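Local coordinates for protein pyridoxamine 5-phosphate-dependent dehydrase (Escherichia coli, PDB 2R0T) that removes the C3'-hydroxyl group from GDP-4-keto-6-deoxy-D-mannose in a combined transamination-deoxygenation reaction on the route to L-colitose, a dideoxysugar of the O-antigen, at residues P7-T12 with S186-H191; P86-S91 with P334-N339; L158-C163 with K173-F178; C213-G218 with N250-E255. The protein carries 1 engineered substitution. One frame throughout, in Å; residues are numbered along the deposited sequence.

Contact 1. Residues P7-T12 with S186-H191; sequences PLASST and SFYSKH. Engineered in segment 186-191: Lys190 (natural residue His). With PGU (N-({3-hydroxy-2-methyl-5-[(phosphonooxy)methyl]pyridin-4-yl}methyl)-L-glutamic acid), chain C.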
# COMPACT_ATOMS: atom_id res chain seq x y z
N PRO A 7 -20.97 4.48 20.98
CA PRO A 7 -20.15 4.67 19.78
C PRO A 7 -20.14 3.50 18.85
O PRO A 7 -20.57 2.39 19.20
CB PRO A 7 -18.74 4.81 20.32
CG PRO A 7 -18.76 4.13 21.67
CD PRO A 7 -20.18 4.06 22.15
N LEU A 8 -19.62 3.74 17.65
CA LEU A 8 -19.55 2.68 16.67
C LEU A 8 -18.29 1.87 16.93
O LEU A 8 -18.16 0.74 16.48
CB LEU A 8 -19.53 3.26 15.25
CG LEU A 8 -20.86 3.68 14.60
CD1 LEU A 8 -20.55 4.78 13.65
CD2 LEU A 8 -21.61 2.57 13.92
N ALA A 9 -17.36 2.48 17.69
CA ALA A 9 -16.03 1.93 17.98
C ALA A 9 -15.50 1.96 19.40
O ALA A 9 -15.42 3.02 20.01
CB ALA A 9 -15.03 2.66 17.13
N SER A 10 -15.01 0.81 19.86
CA SER A 10 -14.38 0.78 21.17
C SER A 10 -13.02 0.11 20.98
O SER A 10 -12.79 -0.51 19.94
CB SER A 10 -15.22 0.05 22.20
OG SER A 10 -14.90 -1.32 22.25
N SER A 11 -12.10 0.31 21.93
CA SER A 11 -10.75 -0.27 21.84
C SER A 11 -10.75 -1.72 22.25
O SER A 11 -11.45 -2.11 23.19
CB SER A 11 -9.73 0.45 22.72
OG SER A 11 -8.38 0.19 22.33
N THR A 12 -9.91 -2.51 21.58
CA THR A 12 -9.83 -3.92 21.88
C THR A 12 -8.59 -4.22 22.69
O THR A 12 -8.33 -5.35 23.08
CB THR A 12 -9.73 -4.77 20.56
OG1 THR A 12 -8.70 -4.25 19.70
CG2 THR A 12 -11.02 -4.76 19.78
N SER A 186 -7.43 -5.85 9.88
CA SER A 186 -7.29 -5.61 11.35
C SER A 186 -7.18 -4.10 11.69
O SER A 186 -6.52 -3.68 12.64
CB SER A 186 -6.17 -6.39 12.01
OG SER A 186 -5.09 -6.36 11.11
N PHE A 187 -7.87 -3.31 10.87
CA PHE A 187 -8.02 -1.89 11.06
C PHE A 187 -8.74 -1.65 12.39
O PHE A 187 -9.55 -2.47 12.85
CB PHE A 187 -8.83 -1.28 9.92
CG PHE A 187 -9.05 0.21 10.05
CD1 PHE A 187 -7.99 1.10 9.91
CD2 PHE A 187 -10.32 0.72 10.33
CE1 PHE A 187 -8.19 2.47 10.04
CE2 PHE A 187 -10.53 2.08 10.45
CZ PHE A 187 -9.46 2.95 10.29
N TYR A 188 -8.37 -0.53 13.00
CA TYR A 188 -8.87 -0.08 14.28
C TYR A 188 -10.31 -0.52 14.61
O TYR A 188 -10.56 -1.16 15.63
CB TYR A 188 -8.59 1.44 14.41
CG TYR A 188 -9.06 1.99 15.73
CD1 TYR A 188 -8.34 1.77 16.92
CD2 TYR A 188 -10.31 2.58 15.80
CE1 TYR A 188 -8.83 2.19 18.15
CE2 TYR A 188 -10.83 2.97 17.02
CZ TYR A 188 -10.10 2.77 18.20
OH TYR A 188 -10.63 3.19 19.40
N SER A 189 -11.25 -0.22 13.71
CA SER A 189 -12.69 -0.47 13.90
C SER A 189 -13.23 -1.87 13.68
O SER A 189 -14.42 -2.15 13.98
CB SER A 189 -13.46 0.47 12.99
OG SER A 189 -13.18 0.19 11.63
N LYS A 190 -12.38 -2.81 13.22
CA LYS A 190 -12.70 -4.21 12.94
C LYS A 190 -12.78 -5.24 14.14
O LYS A 190 -12.93 -4.82 15.30
CB LYS A 190 -12.12 -4.62 11.55
CG LYS A 190 -12.50 -3.51 10.59
CD LYS A 190 -12.61 -3.84 9.11
CE LYS A 190 -12.59 -2.58 8.24
NZ LYS A 190 -13.66 -2.65 7.21
N HIS A 191 -12.89 -6.56 13.92
CA HIS A 191 -13.02 -7.54 15.03
C HIS A 191 -11.77 -7.53 15.90
O HIS A 191 -11.80 -7.81 17.09
CB HIS A 191 -13.46 -8.94 14.53
CG HIS A 191 -14.89 -9.03 14.08
ND1 HIS A 191 -15.31 -8.64 12.83
CD2 HIS A 191 -15.99 -9.48 14.72
CE1 HIS A 191 -16.61 -8.87 12.71
NE2 HIS A 191 -17.05 -9.36 13.84
N1 PGU C . -13.33 -4.52 2.53
C2 PGU C . -14.40 -4.45 3.30
C2A PGU C . -15.60 -5.24 2.88
C3 PGU C . -14.39 -3.63 4.47
O3 PGU C . -15.46 -3.53 5.29
C4 PGU C . -13.25 -2.86 4.79
C4A PGU C . -13.25 -1.95 5.99
C5 PGU C . -12.17 -2.94 3.88
C6 PGU C . -12.23 -3.80 2.80
C5A PGU C . -10.94 -2.09 4.08
O4P PGU C . -10.04 -2.70 4.92
P PGU C . -9.08 -1.61 5.51
O1P PGU C . -8.11 -2.40 6.51
O2P PGU C . -9.91 -0.52 6.29
O3P PGU C . -8.35 -0.84 4.35
N PGU C . -14.12 -0.77 5.73
CA PGU C . -13.97 0.28 6.80
CB PGU C . -13.04 1.39 6.27
CG PGU C . -12.28 1.97 7.45
CD PGU C . -10.97 2.57 6.96
OE1 PGU C . -10.80 3.83 7.07
OE2 PGU C . -10.04 1.81 6.45
C PGU C . -15.36 0.89 7.11
O PGU C . -15.43 2.06 7.64
OXT PGU C . -16.44 0.26 6.79
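Tyr188 and Ala9 supply the apolar touch: the Ala9 methyl CB comes obliquely to the Tyr188 ring, 4.2 Å from its CE2. With CG anti to the backbone N (chi1 -179°), the phenol reaches to the 7-12 backbone at Ser10 and Ser11, and Tyr188 OH ends 4.1 Å from Ser11 N. Tyr188 is poorly ordered, so its position is less certain. A loose van der Waals approach of methyl to carbonyl oxygen comes from Thr12, its CG2 lying 4.1 Å from His191 O.

Polar ends are served from outside. Thr12 OG1 is hydrogen-bonded to Gln264, and His191 NE2 to the carbonyl of Ser302, while Ser10 OG pairs with Gln375.

The 186-191 side is a type I beta turn from Phe187 to Lys190, closed by Lys190 N on Phe187 O (2.9 Å). It follows strand 181-185, and carries the position where aminotransferases of this fold normally hold the cofactor lysine.

The covalent link is at that position. Lys190 is engineered, replacing a histidine, and its NZ is bonded to C4A of the ligand at 1.5 Å. C4A also bears the glutamate nitrogen, giving the trapped geminal diamine.

Phe187 supplies the ring contact. The glutamate carboxylate carbon CD of the ligand rides 3.5 Å above one face, toward the rim, and Tyr188 CB lies over the other. Arg252 of the second subunit also packs against Phe187.

Contact 2. Residues P86-S91 with P334-N339; sequences PAVSWS and PIVTGN. With PGU (N-({3-hydroxy-2-methyl-5-[(phosphonooxy)methyl]pyridin-4-yl}methyl)-L-glutamic acid), chain C.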
# COMPACT_ATOMS: atom_id res chain seq x y z
N PRO A 86 -21.47 -7.82 -5.67
CA PRO A 86 -22.72 -7.29 -5.12
C PRO A 86 -22.62 -5.76 -5.10
O PRO A 86 -21.52 -5.19 -5.15
CB PRO A 86 -22.72 -7.82 -3.69
CG PRO A 86 -21.24 -8.05 -3.37
CD PRO A 86 -20.57 -8.38 -4.65
N ALA A 87 -23.77 -5.11 -5.02
CA ALA A 87 -23.82 -3.65 -5.05
C ALA A 87 -23.47 -2.87 -3.79
O ALA A 87 -23.33 -1.65 -3.84
CB ALA A 87 -25.18 -3.23 -5.50
N VAL A 88 -23.37 -3.58 -2.66
CA VAL A 88 -23.07 -3.00 -1.35
C VAL A 88 -21.79 -3.59 -0.75
O VAL A 88 -21.72 -4.82 -0.57
CB VAL A 88 -24.23 -3.21 -0.35
CG1 VAL A 88 -23.92 -2.55 1.01
CG2 VAL A 88 -25.52 -2.62 -0.91
N SER A 89 -20.81 -2.73 -0.51
CA SER A 89 -19.53 -3.11 0.10
C SER A 89 -18.73 -1.82 0.23
O SER A 89 -19.17 -0.79 -0.26
CB SER A 89 -18.76 -4.06 -0.83
OG SER A 89 -17.69 -4.66 -0.13
N TRP A 90 -17.54 -1.94 0.82
CA TRP A 90 -16.56 -0.86 0.88
C TRP A 90 -15.95 -0.57 -0.53
O TRP A 90 -15.85 -1.44 -1.46
CB TRP A 90 -15.42 -1.23 1.83
CG TRP A 90 -14.55 -0.06 2.13
CD1 TRP A 90 -13.22 0.11 1.84
CD2 TRP A 90 -14.98 1.14 2.74
NE1 TRP A 90 -12.79 1.36 2.26
CE2 TRP A 90 -13.87 2.00 2.82
CE3 TRP A 90 -16.21 1.57 3.26
CZ2 TRP A 90 -13.97 3.27 3.33
CZ3 TRP A 90 -16.29 2.79 3.85
CH2 TRP A 90 -15.18 3.64 3.86
N SER A 91 -15.62 0.69 -0.73
CA SER A 91 -15.05 1.07 -2.00
C SER A 91 -13.89 0.17 -2.49
O SER A 91 -13.77 -0.12 -3.68
CB SER A 91 -14.61 2.55 -1.94
OG SER A 91 -13.51 2.76 -1.07
N PRO A 334 -24.55 5.03 7.55
CA PRO A 334 -25.27 4.25 6.55
C PRO A 334 -24.82 2.79 6.68
O PRO A 334 -23.86 2.49 7.36
CB PRO A 334 -24.75 4.79 5.20
CG PRO A 334 -23.58 5.62 5.50
CD PRO A 334 -23.78 6.12 6.92
N ILE A 335 -25.46 1.87 5.99
CA ILE A 335 -25.01 0.51 6.11
C ILE A 335 -23.86 0.42 5.15
O ILE A 335 -24.07 0.52 3.93
CB ILE A 335 -26.14 -0.50 5.72
CG1 ILE A 335 -27.20 -0.53 6.82
CG2 ILE A 335 -25.58 -1.90 5.50
CD1 ILE A 335 -28.51 -1.08 6.37
N VAL A 336 -22.67 0.13 5.70
CA VAL A 336 -21.44 0.00 4.92
C VAL A 336 -21.35 1.33 4.20
O VAL A 336 -21.26 2.34 4.85
CB VAL A 336 -21.44 -1.18 3.93
CG1 VAL A 336 -20.06 -1.28 3.38
CG2 VAL A 336 -21.78 -2.43 4.71
N THR A 337 -21.48 1.37 2.87
CA THR A 337 -21.52 2.67 2.21
C THR A 337 -22.81 2.88 1.42
O THR A 337 -22.89 3.76 0.58
CB THR A 337 -20.30 2.90 1.35
OG1 THR A 337 -20.44 2.18 0.11
CG2 THR A 337 -19.08 2.42 2.11
N GLY A 338 -23.84 2.09 1.70
CA GLY A 338 -25.10 2.23 0.96
C GLY A 338 -24.92 1.60 -0.40
O GLY A 338 -24.02 0.80 -0.59
N ASN A 339 -25.67 2.08 -1.37
CA ASN A 339 -25.61 1.56 -2.73
C ASN A 339 -24.39 2.14 -3.42
O ASN A 339 -24.32 3.35 -3.63
CB ASN A 339 -26.88 1.99 -3.50
CG ASN A 339 -26.85 1.53 -4.94
OD1 ASN A 339 -26.01 0.73 -5.31
ND2 ASN A 339 -27.73 2.07 -5.78
N1 PGU C . -13.33 -4.52 2.53
C2 PGU C . -14.40 -4.45 3.30
C2A PGU C . -15.60 -5.24 2.88
C3 PGU C . -14.39 -3.63 4.47
O3 PGU C . -15.46 -3.53 5.29
C4 PGU C . -13.25 -2.86 4.79
C4A PGU C . -13.25 -1.95 5.99
C5 PGU C . -12.17 -2.94 3.88
C6 PGU C . -12.23 -3.80 2.80
C5A PGU C . -10.94 -2.09 4.08
O4P PGU C . -10.04 -2.70 4.92
P PGU C . -9.08 -1.61 5.51
O1P PGU C . -8.11 -2.40 6.51
O2P PGU C . -9.91 -0.52 6.29
O3P PGU C . -8.35 -0.84 4.35
N PGU C . -14.12 -0.77 5.73
CA PGU C . -13.97 0.28 6.80
CB PGU C . -13.04 1.39 6.27
CG PGU C . -12.28 1.97 7.45
CD PGU C . -10.97 2.57 6.96
OE1 PGU C . -10.80 3.83 7.07
OE2 PGU C . -10.04 1.81 6.45
C PGU C . -15.36 0.89 7.11
O PGU C . -15.43 2.06 7.64
OXT PGU C . -16.44 0.26 6.79
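Trp90 and Thr337 meet at about a right angle, the threonine methyl CG2 pressing obliquely on the six-membered part of the indole, 3.2 Å from Trp90 CE3. The same threonine uses its hydroxyl on the chain just before the tryptophan: Thr337 OG1 donates to Ser89 O at 3.3 Å, with a C=O...donor angle of 150° and the donor tilted from the carbonyl plane. One short side chain thus bears on both the indole and the backbone that carries it.

Val336 fills the next place. Its CG1, anti to the backbone N (chi1 -172°), lies against the peptide that joins Ser89 to Trp90, 3.5 Å from Ser89 C. Trp90 N, beneath this methyl, is buried without a partner in the model. The Val88 and Val336 side chains cross obliquely, Val88 CG1 4.1 Å from Val336 CB, and both Val88 methyls pack on Gly338 O.

These groups are set by a type II' beta turn from Ile335 to Gly338, closed by Gly338 N on Ile335 O at 2.7 Å. Val336 takes its positive-phi corner, a costly conformation for a beta-branched residue. Further out, Asn339 is held by Asp365 and Leu341, and Ser89 OG by Thr93.

The other business of Trp90 is the ligand, whose glutamate CB sits 3.5 Å above one indole face; Phe244 of the second subunit meets the ring edge-to-face. With one long hydroxyl bond, 334-339 meets the Trp90 side of the pocket mainly through van der Waals fit, and probably limits where the indole can sit.

Contact 3. Residues L158-C163 with K173-F178; sequences LLEDNC and KCAGTF. With PGU (N-({3-hydroxy-2-methyl-5-[(phosphonooxy)methyl]pyridin-4-yl}methyl)-L-glutamic acid), chain C.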
# COMPACT_ATOMS: atom_id res chain seq x y z
N LEU A 158 -13.98 -18.38 -7.04
CA LEU A 158 -14.74 -17.79 -5.96
C LEU A 158 -13.77 -17.02 -5.04
O LEU A 158 -12.72 -17.52 -4.67
CB LEU A 158 -15.52 -18.86 -5.21
CG LEU A 158 -16.18 -18.25 -3.98
CD1 LEU A 158 -17.36 -17.39 -4.39
CD2 LEU A 158 -16.61 -19.36 -3.09
N LEU A 159 -14.14 -15.81 -4.67
CA LEU A 159 -13.22 -15.01 -3.87
C LEU A 159 -14.05 -14.44 -2.75
O LEU A 159 -15.24 -14.32 -2.93
CB LEU A 159 -12.74 -13.84 -4.71
CG LEU A 159 -11.85 -14.20 -5.89
CD1 LEU A 159 -11.36 -12.94 -6.54
CD2 LEU A 159 -10.63 -14.86 -5.37
N GLU A 160 -13.44 -14.09 -1.62
CA GLU A 160 -14.19 -13.47 -0.54
C GLU A 160 -13.49 -12.24 -0.00
O GLU A 160 -12.33 -12.35 0.43
CB GLU A 160 -14.30 -14.39 0.70
CG GLU A 160 -15.06 -15.72 0.49
CD GLU A 160 -15.03 -16.59 1.75
OE1 GLU A 160 -15.72 -16.21 2.74
OE2 GLU A 160 -14.28 -17.60 1.77
N ASP A 161 -14.23 -11.12 0.09
CA ASP A 161 -13.77 -9.98 0.91
C ASP A 161 -14.45 -10.26 2.29
O ASP A 161 -15.69 -10.22 2.46
CB ASP A 161 -14.18 -8.63 0.35
CG ASP A 161 -13.80 -7.49 1.27
OD1 ASP A 161 -13.45 -7.67 2.45
OD2 ASP A 161 -13.91 -6.35 0.79
N ASN A 162 -13.64 -10.65 3.27
CA ASN A 162 -14.14 -10.98 4.60
C ASN A 162 -13.68 -9.91 5.56
O ASN A 162 -13.36 -10.19 6.72
CB ASN A 162 -13.58 -12.34 5.05
CG ASN A 162 -14.46 -12.99 6.04
OD1 ASN A 162 -15.68 -13.03 5.86
ND2 ASN A 162 -13.86 -13.46 7.15
N CYS A 163 -13.54 -8.68 5.08
CA CYS A 163 -13.01 -7.66 5.99
C CYS A 163 -13.88 -7.26 7.16
O CYS A 163 -13.43 -6.62 8.12
CB CYS A 163 -12.57 -6.45 5.17
SG CYS A 163 -11.05 -6.88 4.26
N LYS A 173 -17.16 -24.09 8.92
CA LYS A 173 -16.02 -23.58 8.20
C LYS A 173 -16.02 -22.08 8.35
O LYS A 173 -17.08 -21.42 8.42
CB LYS A 173 -15.99 -24.03 6.75
CG LYS A 173 -14.74 -23.64 5.98
CD LYS A 173 -14.78 -24.30 4.57
CE LYS A 173 -13.52 -24.05 3.72
NZ LYS A 173 -12.29 -24.71 4.29
N CYS A 174 -14.81 -21.57 8.47
CA CYS A 174 -14.61 -20.16 8.66
C CYS A 174 -14.79 -19.39 7.36
O CYS A 174 -14.24 -19.74 6.32
CB CYS A 174 -13.19 -20.00 9.13
SG CYS A 174 -13.05 -20.25 10.92
N ALA A 175 -15.57 -18.32 7.43
CA ALA A 175 -15.81 -17.45 6.29
C ALA A 175 -14.41 -16.95 5.92
O ALA A 175 -13.56 -16.79 6.80
CB ALA A 175 -16.76 -16.26 6.73
N GLY A 176 -14.15 -16.72 4.65
CA GLY A 176 -12.81 -16.27 4.27
C GLY A 176 -12.04 -17.43 3.67
O GLY A 176 -11.09 -17.24 2.90
N THR A 177 -12.43 -18.64 4.05
CA THR A 177 -11.71 -19.82 3.60
C THR A 177 -12.46 -20.61 2.55
O THR A 177 -11.98 -21.61 2.04
CB THR A 177 -11.31 -20.73 4.73
OG1 THR A 177 -12.49 -21.31 5.29
CG2 THR A 177 -10.52 -19.98 5.79
N PHE A 178 -13.63 -20.12 2.20
CA PHE A 178 -14.37 -20.73 1.13
C PHE A 178 -13.78 -20.35 -0.24
O PHE A 178 -13.77 -21.18 -1.13
CB PHE A 178 -15.80 -20.25 1.20
CG PHE A 178 -16.52 -20.78 2.38
CD1 PHE A 178 -16.60 -20.04 3.54
CD2 PHE A 178 -17.07 -22.05 2.34
CE1 PHE A 178 -17.26 -20.56 4.67
CE2 PHE A 178 -17.74 -22.59 3.46
CZ PHE A 178 -17.82 -21.85 4.64
N1 PGU C . -13.33 -4.52 2.53
C2 PGU C . -14.40 -4.45 3.30
C2A PGU C . -15.60 -5.24 2.88
C3 PGU C . -14.39 -3.63 4.47
O3 PGU C . -15.46 -3.53 5.29
C4 PGU C . -13.25 -2.86 4.79
C4A PGU C . -13.25 -1.95 5.99
C5 PGU C . -12.17 -2.94 3.88
C6 PGU C . -12.23 -3.80 2.80
C5A PGU C . -10.94 -2.09 4.08
O4P PGU C . -10.04 -2.70 4.92
P PGU C . -9.08 -1.61 5.51
O1P PGU C . -8.11 -2.40 6.51
O2P PGU C . -9.91 -0.52 6.29
O3P PGU C . -8.35 -0.84 4.35
N PGU C . -14.12 -0.77 5.73
CA PGU C . -13.97 0.28 6.80
CB PGU C . -13.04 1.39 6.27
CG PGU C . -12.28 1.97 7.45
CD PGU C . -10.97 2.57 6.96
OE1 PGU C . -10.80 3.83 7.07
OE2 PGU C . -10.04 1.81 6.45
C PGU C . -15.36 0.89 7.11
O PGU C . -15.43 2.06 7.64
OXT PGU C . -16.44 0.26 6.79
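Both carboxylate oxygens of Glu160 are gripped by N-H groups of the turn opposite and the residues after it. Gly176 N donates to Glu160 OE1 at 2.5 Å (N-H...O angle 147°), coming from above the carboxylate plane; this is shorter than usual, so the exact length is doubtful. Asn136 ND2 is a second donor to that oxygen. Glu160 OE2 takes Gly179 N and, more weakly, Phe178 N at 2.6 Å, where the bond is bent to 121°. An extended chain beyond CG (chi2 176°) carries the acid straight from the strand into this cluster, which probably favours its ionised form although it is buried.

A type II beta turn from Cys174 to Thr177 presents Gly176 N, at its positive-phi corner; the chain that follows presents Phe178 N and Gly179 N. Cys174 O accepts twice from Thr177, from its N and, in the carbonyl plane, from its OG1 at 2.6 Å.

Phe178 CB lies 3.1 Å from Glu160 OE2, which is in the plane of the phenyl ring, at its edge. Lys173 CD lies over one face toward the rim, and Phe144 stacks on the ring. Flanking contacts come from Leu158 CD2, 3.9 Å from Phe178 O, and from Asn162 OD1, 3.5 Å from Ala175 CB and hydrogen-bonded to Asn136.

Asp161 points away from the turn. Its OD1 accepts Cys163 N at 2.8 Å in an Asx turn, and its OD2 stands 2.6 Å from the pyridine N1 of the ligand. An aspartate facing the ring nitrogen from the end of a central strand is characteristic of the aspartate aminotransferase fold.

Contact 4. Residues C213-G218 with N250-E255; sequences CIRAHG and NVRPLE. With PGU (N-({3-hydroxy-2-methyl-5-[(phosphonooxy)methyl]pyridin-4-yl}methyl)-L-glutamic acid), chain D.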
# COMPACT_ATOMS: atom_id res chain seq x y z
N CYS A 213 5.74 -12.54 -3.09
CA CYS A 213 6.54 -11.78 -4.02
C CYS A 213 5.96 -10.37 -4.33
O CYS A 213 6.68 -9.35 -4.27
CB CYS A 213 6.72 -12.68 -5.27
SG CYS A 213 7.70 -11.99 -6.63
N ILE A 214 4.68 -10.28 -4.70
CA ILE A 214 4.15 -8.97 -5.08
C ILE A 214 3.89 -8.08 -3.88
O ILE A 214 3.66 -6.88 -4.02
CB ILE A 214 2.94 -9.08 -6.02
CG1 ILE A 214 1.78 -9.81 -5.33
CG2 ILE A 214 3.41 -9.60 -7.39
CD1 ILE A 214 0.43 -9.83 -6.10
N ARG A 215 3.96 -8.67 -2.68
CA ARG A 215 3.78 -7.88 -1.43
C ARG A 215 5.00 -7.00 -1.20
O ARG A 215 4.94 -5.97 -0.53
CB ARG A 215 3.60 -8.76 -0.17
CG ARG A 215 3.84 -8.02 1.21
CD ARG A 215 3.60 -8.94 2.42
NE ARG A 215 4.68 -9.91 2.68
CZ ARG A 215 4.68 -10.83 3.66
NH1 ARG A 215 3.68 -10.90 4.53
NH2 ARG A 215 5.70 -11.68 3.75
N ALA A 216 6.13 -7.39 -1.76
CA ALA A 216 7.29 -6.62 -1.45
C ALA A 216 8.24 -6.55 -2.58
O ALA A 216 9.11 -7.39 -2.63
CB ALA A 216 8.03 -7.29 -0.28
N HIS A 217 8.13 -5.51 -3.40
CA HIS A 217 9.09 -5.23 -4.44
C HIS A 217 9.19 -6.15 -5.64
O HIS A 217 10.03 -5.89 -6.52
CB HIS A 217 10.49 -5.03 -3.81
CG HIS A 217 10.49 -4.04 -2.68
ND1 HIS A 217 10.25 -2.70 -2.88
CD2 HIS A 217 10.68 -4.20 -1.35
CE1 HIS A 217 10.26 -2.07 -1.71
NE2 HIS A 217 10.54 -2.95 -0.77
N GLY A 218 8.34 -7.20 -5.69
CA GLY A 218 8.39 -8.17 -6.82
C GLY A 218 9.65 -9.05 -6.79
O GLY A 218 10.00 -9.68 -7.79
N ASN A 250 5.12 -2.57 -2.51
CA ASN A 250 5.71 -2.72 -1.18
C ASN A 250 4.51 -2.41 -0.27
O ASN A 250 4.10 -1.26 -0.16
CB ASN A 250 6.90 -1.81 -0.86
CG ASN A 250 7.16 -1.74 0.60
OD1 ASN A 250 6.49 -2.41 1.37
ND2 ASN A 250 8.09 -0.90 1.02
N VAL A 251 3.83 -3.46 0.17
CA VAL A 251 2.65 -3.39 1.07
C VAL A 251 2.85 -4.24 2.35
O VAL A 251 1.92 -4.80 2.94
CB VAL A 251 1.28 -3.67 0.42
CG1 VAL A 251 1.03 -2.62 -0.64
CG2 VAL A 251 1.11 -5.10 -0.11
N ARG A 252 4.11 -4.29 2.76
CA ARG A 252 4.55 -4.99 3.96
C ARG A 252 3.93 -4.32 5.18
O ARG A 252 3.87 -3.05 5.26
CB ARG A 252 6.09 -4.85 4.11
CG ARG A 252 6.96 -5.38 2.94
CD ARG A 252 8.50 -5.32 3.24
NE ARG A 252 9.00 -3.94 3.35
CZ ARG A 252 10.11 -3.47 2.80
NH1 ARG A 252 10.90 -4.32 2.17
NH2 ARG A 252 10.45 -2.18 2.93
N PRO A 253 3.55 -5.17 6.14
CA PRO A 253 3.04 -4.69 7.44
C PRO A 253 4.25 -4.45 8.35
O PRO A 253 5.34 -5.01 8.14
CB PRO A 253 2.25 -5.88 8.01
CG PRO A 253 2.59 -7.11 7.10
CD PRO A 253 3.54 -6.65 6.02
N LEU A 254 4.07 -3.58 9.34
CA LEU A 254 5.14 -3.31 10.29
C LEU A 254 5.20 -4.41 11.37
O LEU A 254 4.18 -5.01 11.76
CB LEU A 254 4.90 -1.96 10.93
CG LEU A 254 5.06 -0.80 9.96
CD1 LEU A 254 4.67 0.39 10.78
CD2 LEU A 254 6.53 -0.72 9.50
N GLU A 255 6.40 -4.69 11.85
CA GLU A 255 6.59 -5.75 12.85
C GLU A 255 5.56 -5.64 14.01
O GLU A 255 4.85 -6.61 14.35
CB GLU A 255 8.07 -5.71 13.25
CG GLU A 255 8.72 -6.93 13.84
CD GLU A 255 8.32 -8.23 13.18
OE1 GLU A 255 7.61 -8.18 12.16
OE2 GLU A 255 8.69 -9.30 13.72
N1 PGU D . 12.72 4.15 -5.09
C2 PGU D . 14.02 4.27 -4.90
C2A PGU D . 14.85 5.01 -5.93
C3 PGU D . 14.69 3.77 -3.78
O3 PGU D . 16.01 3.95 -3.64
C4 PGU D . 14.01 3.07 -2.79
C4A PGU D . 14.79 2.56 -1.54
C5 PGU D . 12.60 2.89 -3.10
C6 PGU D . 12.01 3.46 -4.22
C5A PGU D . 11.64 2.09 -2.24
O4P PGU D . 10.93 2.98 -1.38
P PGU D . 10.50 2.16 -0.05
O1P PGU D . 10.26 3.27 1.09
O2P PGU D . 11.70 1.15 0.35
O3P PGU D . 9.19 1.32 -0.38
N PGU D . 15.28 1.19 -1.81
CA PGU D . 15.61 0.52 -0.75
CB PGU D . 14.59 -0.62 -0.56
CG PGU D . 14.21 -0.72 0.91
CD PGU D . 12.99 -1.63 1.06
OE1 PGU D . 11.81 -1.12 1.15
OE2 PGU D . 13.15 -2.90 1.12
C PGU D . 16.97 -0.11 -1.04
O PGU D . 17.35 -1.14 -0.39
OXT PGU D . 17.68 0.37 -2.00
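Arg215 makes the backbone joint with 250-255: its O accepts Val251 N at 2.8 Å, nearly straight at 171°, and a CA-H...O contact from Asn250 adds to it. The aliphatic part of Arg215 lies along Val251 and Pro253, while its guanidinium goes on to a salt bridge with Glu40. Ala216 is bridged to Asn250, and its methyl CB rests 3.9 Å from Arg252 CG. At His217 the contact reaches the ligand. The imidazole runs beside Asn250, pointing the same way with ring and amide planes 57° apart, and its CE1 is 3.5 Å from Asn250 CB. The His217 and Arg252 side chains cross at about a right angle, with His217 NE2 over one guanidinium face but not bonded to it.

His217, Asn250 and Arg252 converge on the ligand in the second subunit's site. Asn250 ND2 donates to the phosphate O3P at 2.8 Å; Arg252 NH1 holds the glutamate OE2 at 2.9 Å, NH2 lies doubtfully close to OE1, and His217 NE2 adds a weak bond to OE1. This would probably favour an amino donor with a side-chain carboxylate, as glutamate has, while Glu196 of the second subunit, salt-bridged to Arg252 NE, partly offsets the arginine's charge.

Overall arrangement
Contacts 1, 2 and 3 lie round one ligand, their centres 18 to 20 Å apart. One segment of each lies on or just after strand 181-185, 82-86 or 157-161 of the mixed eight-stranded sheet; 7-12 and 334-339 are loops elsewhere. Contacts 1 and 3 touch through Lys190 and Cys163, contacts 2 and 3 through Ser89 and Asp161. Along the chain 7-12 comes first, then 86-91, then both halves of contact 3 before 186-191; contact 4 follows, and 334-339 closes the series. Contact 4, 22 to 28 Å from the other three, serves the ligand of the second subunit. Each active site is therefore built by both chains, consistent with a dimer as the working unit.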